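Local coordinates for protein putative surface-anchored fimbrial subunit (Corynebacterium diphtheriae, PDB 3HR6) that forms the shaft of a cell-wall-anchored pilus as its major pilin, built of tandem immunoglobulin-like modules, and binds calcium, at residues A[345-349]-A[350-354]; A[366-369]-A[370-373]. One frame throughout, in Å; residues are numbered along the deposited sequence.

Contact 1: A[345-349]-A[350-354]; sequences PISLD and GKQEF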
ATOM      1  N   PRO A 345     -13.659   0.157  31.830  1.00 13.34           N
ATOM      2  CA  PRO A 345     -12.613  -0.831  31.689  1.00 13.29           C
ATOM      3  C   PRO A 345     -12.265  -0.976  30.219  1.00 13.12           C
ATOM      4  O   PRO A 345     -13.153  -0.836  29.338  1.00 13.19           O
ATOM      5  CB  PRO A 345     -13.259  -2.109  32.207  1.00 13.62           C
ATOM      6  CG  PRO A 345     -14.395  -1.641  33.034  1.00 15.67           C
ATOM      7  CD  PRO A 345     -14.894  -0.440  32.365  1.00 14.11           C
ATOM      8  N   ILE A 346     -10.997  -1.206  29.967  1.00 12.04           N
ATOM      9  CA  ILE A 346     -10.517  -1.383  28.610  1.00 12.58           C
ATOM     10  C   ILE A 346     -10.697  -2.819  28.223  1.00 12.86           C
ATOM     11  O   ILE A 346     -10.342  -3.732  28.981  1.00 12.87           O
ATOM     12  CB  ILE A 346      -9.052  -0.878  28.489  1.00 12.58           C
ATOM     13  CG1 ILE A 346      -9.070   0.631  28.671  1.00 12.54           C
ATOM     14  CG2 ILE A 346      -8.415  -1.329  27.164  1.00 12.28           C
ATOM     15  CD1 ILE A 346      -7.703   1.271  28.899  1.00 12.53           C
ATOM     16  N   SER A 347     -11.260  -3.030  27.031  1.00 12.02           N
ATOM     17  CA  SER A 347     -11.488  -4.371  26.503  1.00 13.17           C
ATOM     18  C   SER A 347     -10.366  -4.771  25.549  1.00 13.13           C
ATOM     19  O   SER A 347      -9.961  -3.991  24.688  1.00 13.40           O
ATOM     20  CB  SER A 347     -12.858  -4.409  25.795  1.00 14.01           C
ATOM     21  OG  SER A 347     -13.133  -5.677  25.298  1.00 19.24           O
ATOM     22  N   LEU A 348      -9.853  -5.982  25.713  1.00 11.83           N
ATOM     23  CA  LEU A 348      -8.816  -6.525  24.823  1.00 11.73           C
ATOM     24  C   LEU A 348      -9.244  -7.922  24.408  1.00 12.41           C
ATOM     25  O   LEU A 348      -9.404  -8.814  25.242  1.00 12.29           O
ATOM     26  CB  LEU A 348      -7.420  -6.647  25.484  1.00 12.17           C
ATOM     27  CG  LEU A 348      -6.901  -5.365  26.088  1.00 10.94           C
ATOM     28  CD1 LEU A 348      -5.631  -5.544  26.966  1.00  9.85           C
ATOM     29  CD2 LEU A 348      -6.622  -4.307  24.954  1.00 11.29           C
ATOM     30  N   ASP A 349      -9.386  -8.100  23.103  1.00 13.06           N
ATOM     31  CA  ASP A 349      -9.902  -9.323  22.518  1.00 14.19           C
ATOM     32  C   ASP A 349     -11.171  -9.821  23.228  1.00 14.34           C
ATOM     33  O   ASP A 349     -11.284 -10.995  23.538  1.00 14.91           O
ATOM     34  CB  ASP A 349      -8.787 -10.383  22.533  1.00 14.99           C
ATOM     35  CG  ASP A 349      -8.928 -11.386  21.427  1.00 16.74           C
ATOM     36  OD1 ASP A 349      -9.806 -11.252  20.581  1.00 16.05           O
ATOM     37  OD2 ASP A 349      -8.156 -12.354  21.412  1.00 18.71           O
ATOM     38  N   GLY A 350     -12.118  -8.894  23.471  1.00 14.97           N
ATOM     39  CA  GLY A 350     -13.383  -9.203  24.121  1.00 15.86           C
ATOM     40  C   GLY A 350     -13.313  -9.528  25.605  1.00 15.55           C
ATOM     41  O   GLY A 350     -14.307 -10.023  26.178  1.00 16.15           O
ATOM     42  N   LYS A 351     -12.165  -9.269  26.253  1.00 15.03           N
ATOM     43  CA  LYS A 351     -12.093  -9.478  27.690  1.00 15.73           C
ATOM     44  C   LYS A 351     -11.945  -8.134  28.331  1.00 15.41           C
ATOM     45  O   LYS A 351     -11.202  -7.322  27.827  1.00 15.09           O
ATOM     46  CB  LYS A 351     -10.880 -10.355  28.052  1.00 15.20           C
ATOM     47  CG  LYS A 351     -10.860 -11.701  27.391  1.00 18.62           C
ATOM     48  CD  LYS A 351     -12.030 -12.555  27.829  1.00 22.77           C
ATOM     49  CE  LYS A 351     -11.823 -14.001  27.434  1.00 25.18           C
ATOM     50  NZ  LYS A 351     -12.743 -14.860  28.184  1.00 28.31           N
ATOM     51  N   GLN A 352     -12.623  -7.917  29.462  1.00 15.33           N
ATOM     52  CA  GLN A 352     -12.636  -6.663  30.173  0.50 15.76           C
ATOM     53  C   GLN A 352     -12.063  -6.778  31.592  1.00 15.91           C
ATOM     54  O   GLN A 352     -12.063  -5.792  32.346  1.00 15.89           O
ATOM     55  CB  GLN A 352     -14.089  -6.177  30.224  0.50 16.34           C
ATOM     56  CG  GLN A 352     -14.690  -5.822  28.853  0.50 17.96           C
ATOM     57  CD  GLN A 352     -15.287  -7.005  28.086  0.50 19.67           C
ATOM     58  OE1 GLN A 352     -16.043  -7.824  28.633  0.50 19.47           O
ATOM     59  NE2 GLN A 352     -14.982  -7.074  26.803  0.50 17.53           N
ATOM     60  N   GLU A 353     -11.629  -7.977  31.955  1.00 14.83           N
ATOM     61  CA  GLU A 353     -10.888  -8.186  33.207  1.00 14.51           C
ATOM     62  C   GLU A 353      -9.864  -9.284  33.001  1.00 14.10           C
ATOM     63  O   GLU A 353      -9.932 -10.051  32.045  1.00 14.31           O
ATOM     64  CB  GLU A 353     -11.818  -8.506  34.388  1.00 14.71           C
ATOM     65  CG  GLU A 353     -12.416  -9.867  34.291  1.00 14.35           C
ATOM     66  CD  GLU A 353     -13.356 -10.227  35.423  1.00 15.41           C
ATOM     67  OE1 GLU A 353     -13.925  -9.331  36.067  1.00 16.09           O
ATOM     68  OE2 GLU A 353     -13.549 -11.446  35.642  1.00 16.29           O
ATOM     69  N   PHE A 354      -8.876  -9.311  33.868  1.00 13.28           N
ATOM     70  CA  PHE A 354      -7.722 -10.153  33.693  1.00 13.26           C
ATOM     71  C   PHE A 354      -7.380 -10.788  35.032  1.00 12.66           C
ATOM     72  O   PHE A 354      -7.184 -10.074  36.028  1.00 13.05           O
ATOM     73  CB  PHE A 354      -6.580  -9.319  33.121  1.00 13.63           C
ATOM     74  CG  PHE A 354      -6.985  -8.598  31.902  1.00 13.04           C
ATOM     75  CD1 PHE A 354      -6.969  -9.262  30.668  1.00 13.32           C
ATOM     76  CD2 PHE A 354      -7.521  -7.321  31.984  1.00 14.04           C
ATOM     77  CE1 PHE A 354      -7.440  -8.594  29.527  1.00 13.31           C
ATOM     78  CE2 PHE A 354      -7.994  -6.683  30.851  1.00 13.07           C
ATOM     79  CZ  PHE A 354      -7.935  -7.333  29.627  1.00 13.82           C
TER
HETATM   80  O   HOH W   1     -10.129  -3.935  31.698  1.00 13.33           O
HETATM   81  O   HOH W   2     -12.497  -6.263  22.718  1.00 18.03           O
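A type I' beta turn from Leu-348 to Lys-351 lies in the loop that leads from strand 327-333 to strand 354-355. Two backbone bonds define its single antiparallel bridge: Leu-348 N donates to Lys-351 O at 2.8 Å, and Lys-351 N returns to Leu-348 O at 3.0 Å. Positive phi angles at Asp-349 and Gly-350 give the turn its handedness. On one flank, Gln-352 NE2 donates to Ser-347 OG over 2.8 Å; the N-H...O angle is 160° and the hydroxyl lies in the amide plane. The bend at chi2 of Gln-352 (85°) brings NE2 back to the serine hydroxyl. Water 2 continues this chain, bonding to Ser-347 OG at 2.7 Å and accepting from Gly-350 N. Farther along, where the two arms diverge, water 1 donates to both Ile-346 O and Gln-352 O. On the apolar side, Leu-348 CD1 meets Phe-354 CZ at 3.9 Å, the side chains crossing at about a right angle. Outside the turn, Ser-347 N is bonded to Gln-158 OE1 of the calcium site. The backbone pair, the amide-hydroxyl bond and water 2 should together hold the turn's shape, while water 1 bridges its arms.

Contact 2: A[366-369]-A[370-373]; sequences GIHL and GTLQ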
ATOM      1  N   GLY A 366      -2.243  -6.734  22.938  1.00 11.57           N
ATOM      2  CA  GLY A 366      -2.979  -6.111  21.865  1.00 11.73           C
ATOM      3  C   GLY A 366      -3.585  -4.756  22.083  1.00 11.70           C
ATOM      4  O   GLY A 366      -4.619  -4.373  21.467  1.00 12.23           O
ATOM      5  N   ILE A 367      -2.916  -3.980  22.921  1.00 10.85           N
ATOM      6  CA  ILE A 367      -3.269  -2.641  23.221  1.00 11.93           C
ATOM      7  C   ILE A 367      -2.757  -1.754  22.084  1.00 11.03           C
ATOM      8  O   ILE A 367      -1.541  -1.594  21.923  1.00 12.24           O
ATOM      9  CB  ILE A 367      -2.669  -2.148  24.558  1.00 10.85           C
ATOM     10  CG1 ILE A 367      -3.096  -3.052  25.740  1.00 12.81           C
ATOM     11  CG2 ILE A 367      -3.114  -0.751  24.793  1.00 10.81           C
ATOM     12  CD1 ILE A 367      -2.212  -2.935  26.994  1.00 13.14           C
ATOM     13  N   HIS A 368      -3.676  -1.160  21.329  1.00 11.59           N
ATOM     14  CA  HIS A 368      -3.291  -0.222  20.270  1.00 12.00           C
ATOM     15  C   HIS A 368      -2.992   1.111  20.916  1.00 12.17           C
ATOM     16  O   HIS A 368      -3.850   1.745  21.534  1.00 13.54           O
ATOM     17  CB  HIS A 368      -4.406  -0.098  19.232  1.00 11.11           C
ATOM     18  CG  HIS A 368      -4.202   1.035  18.276  1.00 10.63           C
ATOM     19  ND1 HIS A 368      -5.211   1.914  17.891  1.00 10.67           N
ATOM     20  CD2 HIS A 368      -3.085   1.452  17.629  1.00 12.59           C
ATOM     21  CE1 HIS A 368      -4.728   2.785  17.033  1.00 12.16           C
ATOM     22  NE2 HIS A 368      -3.427   2.560  16.892  1.00 11.82           N
ATOM     23  N   LEU A 369      -1.759   1.571  20.790  1.00 11.88           N
ATOM     24  CA  LEU A 369      -1.316   2.783  21.435  1.00 11.53           C
ATOM     25  C   LEU A 369      -1.460   4.045  20.601  1.00 12.07           C
ATOM     26  O   LEU A 369      -1.763   5.101  21.110  1.00 13.32           O
ATOM     27  CB  LEU A 369       0.145   2.602  21.819  1.00 11.84           C
ATOM     28  CG  LEU A 369       0.404   1.502  22.809  1.00 12.97           C
ATOM     29  CD1 LEU A 369       1.901   1.321  22.922  1.00 11.89           C
ATOM     30  CD2 LEU A 369      -0.143   1.860  24.185  1.00 13.82           C
ATOM     31  N   GLY A 370      -1.258   3.900  19.293  1.00 11.65           N
ATOM     32  CA  GLY A 370      -1.285   5.044  18.400  1.00 12.28           C
ATOM     33  C   GLY A 370      -0.815   4.667  17.018  1.00 11.62           C
ATOM     34  O   GLY A 370      -0.492   3.503  16.786  1.00 12.16           O
ATOM     35  N   THR A 371      -0.750   5.664  16.133  1.00 11.92           N
ATOM     36  CA  THR A 371      -0.504   5.430  14.712  1.00 11.32           C
ATOM     37  C   THR A 371       0.405   6.506  14.122  1.00 10.57           C
ATOM     38  O   THR A 371       0.278   7.701  14.394  1.00 12.69           O
ATOM     39  CB  THR A 371      -1.813   5.382  13.929  1.00 11.83           C
ATOM     40  OG1 THR A 371      -2.614   4.349  14.479  1.00 12.30           O
ATOM     41  CG2 THR A 371      -1.533   5.071  12.460  1.00 11.72           C
ATOM     42  N   LEU A 372       1.341   6.042  13.309  1.00 11.34           N
ATOM     43  CA  LEU A 372       2.264   6.876  12.528  1.00 10.95           C
ATOM     44  C   LEU A 372       1.749   6.814  11.087  1.00 13.05           C
ATOM     45  O   LEU A 372       1.555   5.728  10.513  1.00 13.30           O
ATOM     46  CB  LEU A 372       3.676   6.301  12.597  1.00 11.16           C
ATOM     47  CG  LEU A 372       4.737   7.076  11.840  1.00 13.39           C
ATOM     48  CD1 LEU A 372       5.014   8.442  12.520  1.00 13.79           C
ATOM     49  CD2 LEU A 372       6.055   6.264  11.720  1.00 12.66           C
ATOM     50  N   GLN A 373       1.423   7.984  10.564  1.00 13.53           N
ATOM     51  CA  GLN A 373       0.914   8.121   9.212  0.50 14.03           C
ATOM     52  C   GLN A 373       1.237   9.513   8.681  1.00 14.37           C
ATOM     53  O   GLN A 373       1.577  10.430   9.446  1.00 14.01           O
ATOM     54  CB  GLN A 373      -0.597   7.901   9.209  0.50 14.28           C
ATOM     55  CG  GLN A 373      -1.329   8.817  10.174  0.50 14.45           C
ATOM     56  CD  GLN A 373      -2.711   8.330  10.515  0.50 15.40           C
ATOM     57  OE1 GLN A 373      -3.397   7.734   9.688  0.50 15.82           O
ATOM     58  NE2 GLN A 373      -3.151   8.625  11.736  0.50 14.66           N
TER
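His-368 NE2 faces two oxygens from the residues that follow it. Thr-371 OG1 lies 3.1 Å from His-368 NE2, in the plane of the imidazole and at its edge; the angle of 144° supports a hydrogen bond, though the pair alone does not settle the donor. Gly-370 O is also 3.1 Å from His-368 NE2, but the angle of 126° marks that bond as weak. Next to it, His-368 CD2 is 3.4 Å from the same carbonyl oxygen. The ring reaches forward along the chain because CG stands opposite the backbone N, beside the carbonyl carbon. The threonine hydroxyl, turned to the side of its own backbone N, meets the imidazole edge. Thr-371 OG1 is also bonded to Ser-304 OG, and Phe-161 N donates to His-368 ND1, which is consistent with a proton on NE2. Phe-161 also stacks on the imidazole, which can therefore be fixed both in its plane and across it. Near-helical backbone angles at Leu-369, then an extended Gly-370, bend the chain, and segments 366-369 and 370-373 run 52° apart. Both residues bond to the backbone of Lys-305 on strand 302-315: a classic beta bulge, with the buried histidine beside Gly-160 of the calcium site.

Contact 1 comes first along the chain, in the loop between strands 327-333 and 354-355; contact 2 follows on strand 361-375, which pairs with strand 302-315. Their centres are about 17 Å apart, yet they touch: Leu-348 CD1 packs against Ile-367 CG1 at 3.8 Å. Both also approach the 153-165 calcium loop, where Asp-153, Asp-155, Gln-158, Gly-160 and Glu-165 bind the metal. Backbone bonds from Asp-349 and Gly-366 both reach Val-163. The calcium loop is thus joined to a hairpin turn and to a strand from later in the chain, which is consistent with a junction between successive modules of the pilin in which the calcium loop takes part.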